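Local coordinates for protein chromatin structure-remodeling complex subunit RSC2 (Saccharomyces cerevisiae, PDB 4BB7) that serves in the RSC chromatin-remodelling complex, which repositions nucleosomes and regulates transcription, and contributes here its histone H3-binding BAH domain region, at residues H75-K83 against K211-T222. Residues are numbered along the deposited sequence; the frame is centred on the assembly and turned at random.
Sequences HRVDRLFYK and KMQRDDLGEYAT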
loop_
_atom_site.group_PDB
_atom_site.type_symbol
_atom_site.label_atom_id
_atom_site.label_comp_id
_atom_site.label_asym_id
_atom_site.label_seq_id
_atom_site.Cartn_x
_atom_site.Cartn_y
_atom_site.Cartn_z
ATOM N N HIS A 75 -7.916 -8.389 25.703
ATOM C CA HIS A 75 -8.129 -9.726 26.249
ATOM C C HIS A 75 -8.617 -9.706 27.694
ATOM O O HIS A 75 -8.429 -8.724 28.420
ATOM C CB HIS A 75 -6.834 -10.534 26.168
ATOM C CG HIS A 75 -5.677 -9.877 26.852
ATOM N ND1 HIS A 75 -4.824 -9.011 26.204
ATOM C CD2 HIS A 75 -5.241 -9.949 28.131
ATOM C CE1 HIS A 75 -3.906 -8.583 27.051
ATOM N NE2 HIS A 75 -4.136 -9.138 28.227
ATOM N N ARG A 76 -9.240 -10.808 28.102
ATOM C CA ARG A 76 -9.677 -10.993 29.481
ATOM C C ARG A 76 -8.523 -10.734 30.439
ATOM O O ARG A 76 -7.397 -11.175 30.214
ATOM C CB ARG A 76 -10.227 -12.409 29.681
ATOM C CG ARG A 76 -11.499 -12.691 28.894
ATOM C CD ARG A 76 -11.825 -14.178 28.833
ATOM N NE ARG A 76 -11.785 -14.820 30.145
ATOM C CZ ARG A 76 -12.418 -15.951 30.443
ATOM N NH1 ARG A 76 -13.154 -16.570 29.530
ATOM N NH2 ARG A 76 -12.319 -16.461 31.661
ATOM N N VAL A 77 -8.812 -10.013 31.514
ATOM C CA VAL A 77 -7.788 -9.612 32.466
ATOM C C VAL A 77 -7.057 -10.817 33.057
ATOM O O VAL A 77 -5.935 -10.694 33.553
ATOM C CB VAL A 77 -8.401 -8.782 33.603
ATOM C CG1 VAL A 77 -9.302 -9.657 34.466
ATOM C CG2 VAL A 77 -7.315 -8.143 34.439
ATOM N N ASP A 78 -7.691 -11.984 33.003
ATOM C CA ASP A 78 -7.099 -13.175 33.598
ATOM C C ASP A 78 -6.408 -14.062 32.564
ATOM O O ASP A 78 -6.108 -15.225 32.844
ATOM C CB ASP A 78 -8.142 -13.975 34.387
ATOM C CG ASP A 78 -9.252 -14.514 33.510
ATOM O OD1 ASP A 78 -9.687 -13.795 32.585
ATOM O OD2 ASP A 78 -9.689 -15.662 33.743
ATOM N N ARG A 79 -6.154 -13.514 31.376
ATOM C CA ARG A 79 -5.452 -14.271 30.346
ATOM C C ARG A 79 -3.965 -14.441 30.672
ATOM O O ARG A 79 -3.316 -13.527 31.183
ATOM C CB ARG A 79 -5.632 -13.634 28.963
ATOM C CG ARG A 79 -5.052 -14.481 27.835
ATOM C CD ARG A 79 -5.664 -14.160 26.477
ATOM N NE ARG A 79 -5.122 -15.016 25.422
ATOM C CZ ARG A 79 -5.783 -16.018 24.848
ATOM N NH1 ARG A 79 -7.028 -16.295 25.215
ATOM N NH2 ARG A 79 -5.201 -16.744 23.903
ATOM N N LEU A 80 -3.435 -15.624 30.379
ATOM C CA LEU A 80 -2.027 -15.916 30.613
ATOM C C LEU A 80 -1.262 -15.949 29.294
ATOM O O LEU A 80 -1.848 -16.176 28.233
ATOM C CB LEU A 80 -1.874 -17.254 31.337
ATOM C CG LEU A 80 -2.472 -17.310 32.740
ATOM C CD1 LEU A 80 -2.433 -18.727 33.293
ATOM C CD2 LEU A 80 -1.743 -16.336 33.657
ATOM N N PHE A 81 0.045 -15.726 29.367
ATOM C CA PHE A 81 0.885 -15.666 28.176
ATOM C C PHE A 81 2.230 -16.322 28.430
ATOM O O PHE A 81 2.719 -16.330 29.556
ATOM C CB PHE A 81 1.121 -14.211 27.758
ATOM C CG PHE A 81 -0.134 -13.454 27.443
ATOM C CD1 PHE A 81 -0.705 -13.526 26.182
ATOM C CD2 PHE A 81 -0.737 -12.659 28.403
ATOM C CE1 PHE A 81 -1.857 -12.826 25.887
ATOM C CE2 PHE A 81 -1.890 -11.953 28.114
ATOM C CZ PHE A 81 -2.452 -12.035 26.853
ATOM N N TYR A 82 2.833 -16.869 27.382
ATOM C CA TYR A 82 4.184 -17.398 27.491
ATOM C C TYR A 82 5.169 -16.241 27.531
ATOM O O TYR A 82 4.844 -15.126 27.120
ATOM C CB TYR A 82 4.507 -18.318 26.313
ATOM C CG TYR A 82 3.539 -19.469 26.165
ATOM C CD1 TYR A 82 3.633 -20.591 26.978
ATOM C CD2 TYR A 82 2.525 -19.428 25.218
ATOM C CE1 TYR A 82 2.746 -21.645 26.848
ATOM C CE2 TYR A 82 1.634 -20.476 25.079
ATOM C CZ TYR A 82 1.748 -21.580 25.896
ATOM O OH TYR A 82 0.859 -22.617 25.761
ATOM N N LYS A 83 6.364 -16.499 28.046
ATOM C CA LYS A 83 7.433 -15.519 27.954
ATOM C C LYS A 83 7.797 -15.362 26.484
ATOM O O LYS A 83 8.120 -16.340 25.808
ATOM C CB LYS A 83 8.652 -15.954 28.769
ATOM C CG LYS A 83 9.831 -15.001 28.663
ATOM C CD LYS A 83 10.796 -15.172 29.823
ATOM C CE LYS A 83 10.132 -14.820 31.149
ATOM N NZ LYS A 83 11.087 -14.883 32.298
ATOM N N LYS A 211 -15.396 -17.125 34.940
ATOM C CA LYS A 211 -14.390 -18.151 34.710
ATOM C C LYS A 211 -15.021 -19.481 34.305
ATOM O O LYS A 211 -16.193 -19.731 34.575
ATOM C CB LYS A 211 -13.519 -18.329 35.957
ATOM C CG LYS A 211 -14.288 -18.727 37.207
ATOM C CD LYS A 211 -14.395 -20.239 37.342
ATOM C CE LYS A 211 -15.235 -20.617 38.550
ATOM N NZ LYS A 211 -15.271 -22.088 38.785
ATOM N N MET A 212 -14.231 -20.333 33.662
ATOM C CA MET A 212 -14.722 -21.605 33.152
ATOM C C MET A 212 -14.057 -22.776 33.861
ATOM O O MET A 212 -13.027 -22.609 34.515
ATOM C CB MET A 212 -14.466 -21.688 31.651
ATOM C CG MET A 212 -13.073 -21.246 31.250
ATOM S SD MET A 212 -12.937 -20.937 29.481
ATOM C CE MET A 212 -14.323 -19.829 29.233
ATOM N N GLN A 213 -14.642 -23.963 33.727
ATOM C CA GLN A 213 -14.111 -25.143 34.404
ATOM C C GLN A 213 -13.134 -25.916 33.523
ATOM O O GLN A 213 -12.091 -26.364 33.993
ATOM C CB GLN A 213 -15.242 -26.056 34.890
ATOM C CG GLN A 213 -14.776 -27.143 35.849
ATOM C CD GLN A 213 -15.907 -28.028 36.357
ATOM O OE1 GLN A 213 -16.990 -28.075 35.772
ATOM N NE2 GLN A 213 -15.657 -28.734 37.456
ATOM N N ARG A 214 -13.466 -26.066 32.246
ATOM C CA ARG A 214 -12.599 -26.786 31.318
ATOM C C ARG A 214 -11.769 -25.814 30.474
ATOM O O ARG A 214 -12.314 -24.946 29.794
ATOM C CB ARG A 214 -13.415 -27.726 30.422
ATOM C CG ARG A 214 -14.162 -28.837 31.167
ATOM C CD ARG A 214 -14.875 -29.767 30.180
ATOM N NE ARG A 214 -15.796 -30.713 30.819
ATOM C CZ ARG A 214 -16.558 -31.579 30.150
ATOM N NH1 ARG A 214 -16.512 -31.625 28.824
ATOM N NH2 ARG A 214 -17.367 -32.403 30.802
ATOM N N ASP A 215 -10.451 -25.965 30.530
ATOM C CA ASP A 215 -9.544 -25.066 29.823
ATOM C C ASP A 215 -8.329 -25.825 29.291
ATOM O O ASP A 215 -7.333 -26.008 29.992
ATOM C CB ASP A 215 -9.102 -23.933 30.743
ATOM C CG ASP A 215 -8.284 -22.885 30.024
ATOM O OD1 ASP A 215 -8.183 -22.954 28.781
ATOM O OD2 ASP A 215 -7.751 -21.985 30.704
ATOM N N ASP A 216 -8.419 -26.251 28.037
ATOM C CA ASP A 216 -7.457 -27.184 27.464
ATOM C C ASP A 216 -6.117 -26.554 27.098
ATOM O O ASP A 216 -5.082 -27.217 27.150
ATOM C CB ASP A 216 -8.067 -27.855 26.234
ATOM C CG ASP A 216 -9.453 -28.393 26.501
ATOM O OD1 ASP A 216 -9.659 -28.997 27.576
ATOM O OD2 ASP A 216 -10.339 -28.202 25.639
ATOM N N LEU A 217 -6.135 -25.281 26.723
ATOM C CA LEU A 217 -4.923 -24.621 26.252
ATOM C C LEU A 217 -4.204 -23.882 27.374
ATOM O O LEU A 217 -3.117 -23.336 27.176
ATOM C CB LEU A 217 -5.260 -23.651 25.121
ATOM C CG LEU A 217 -6.110 -24.234 23.993
ATOM C CD1 LEU A 217 -6.266 -23.219 22.876
ATOM C CD2 LEU A 217 -5.494 -25.516 23.468
ATOM N N GLY A 218 -4.818 -23.872 28.555
ATOM C CA GLY A 218 -4.299 -23.119 29.683
ATOM C C GLY A 218 -4.291 -21.629 29.390
ATOM O O GLY A 218 -3.254 -20.973 29.489
ATOM N N GLU A 219 -5.451 -21.095 29.024
ATOM C CA GLU A 219 -5.543 -19.701 28.602
ATOM C C GLU A 219 -5.725 -18.739 29.773
ATOM O O GLU A 219 -5.215 -17.613 29.743
ATOM C CB GLU A 219 -6.674 -19.513 27.581
ATOM C CG GLU A 219 -6.547 -20.402 26.354
ATOM C CD GLU A 219 -7.577 -20.082 25.284
ATOM O OE1 GLU A 219 -7.492 -18.988 24.690
ATOM O OE2 GLU A 219 -8.465 -20.923 25.032
ATOM N N TYR A 220 -6.435 -19.191 30.806
ATOM C CA TYR A 220 -6.860 -18.298 31.881
ATOM C C TYR A 220 -6.454 -18.767 33.280
ATOM O O TYR A 220 -6.434 -19.963 33.571
ATOM C CB TYR A 220 -8.371 -18.067 31.799
ATOM C CG TYR A 220 -8.837 -17.723 30.401
ATOM C CD1 TYR A 220 -8.556 -16.482 29.846
ATOM C CD2 TYR A 220 -9.548 -18.642 29.631
ATOM C CE1 TYR A 220 -8.969 -16.159 28.572
ATOM C CE2 TYR A 220 -9.971 -18.323 28.348
ATOM C CZ TYR A 220 -9.674 -17.077 27.825
ATOM O OH TYR A 220 -10.079 -16.737 26.554
ATOM N N ALA A 221 -6.139 -17.802 34.139
ATOM C CA ALA A 221 -5.606 -18.075 35.470
ATOM C C ALA A 221 -6.675 -18.529 36.466
ATOM O O ALA A 221 -6.354 -19.001 37.556
ATOM C CB ALA A 221 -4.879 -16.844 36.003
ATOM N N THR A 222 -7.940 -18.387 36.086
ATOM C CA THR A 222 -9.045 -18.660 36.995
ATOM C C THR A 222 -9.735 -19.978 36.679
ATOM O O THR A 222 -10.686 -20.367 37.356
ATOM C CB THR A 222 -10.088 -17.538 36.942
ATOM O OG1 THR A 222 -10.565 -17.398 35.598
ATOM C CG2 THR A 222 -9.474 -16.224 37.385
HETATM O O HOH W 1 -11.865 -19.186 33.399
#
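Arg76 lays its guanidinium flat over the ring of Tyr220, a cation-pi stack with CZ 3.7 Å from the ring centroid and the planes 11° apart. A bend at chi3 (50°) turns the end of the chain so that the guanidinium lies over the ring, and Asp78 adds a long, weak salt bridge at the guanidinium edge, OD1 to Arg76 NE. The other carboxylate oxygen, Asp78 OD2, accepts the Thr222 hydroxyl on its anti side, somewhat out of the carboxylate plane (OD2 to OG1 2.7 Å). A water joins Thr222 OG1 to Met212 N. On the ring's opposite face lies CB of Glu219, whose OE1 takes NH1 of Arg79 at 2.8 Å in a salt bridge, the carboxylate and guanidinium planes nearly perpendicular. With an alanine in place of Tyr220, the Arg76 guanidinium would probably lose its stacking platform and be freer to turn. The backbones meet in a single bridge, Arg79 with Tyr220: Ala221 N donates to Asp78 O (2.9 Å) and Leu80 N to Glu219 O (2.7 Å). Thus the loop between strands 206-207 and 230-231 docks on a BAH-domain turn between two strands: 75-76, paired with 206-207, and 80-82, paired with 166-172.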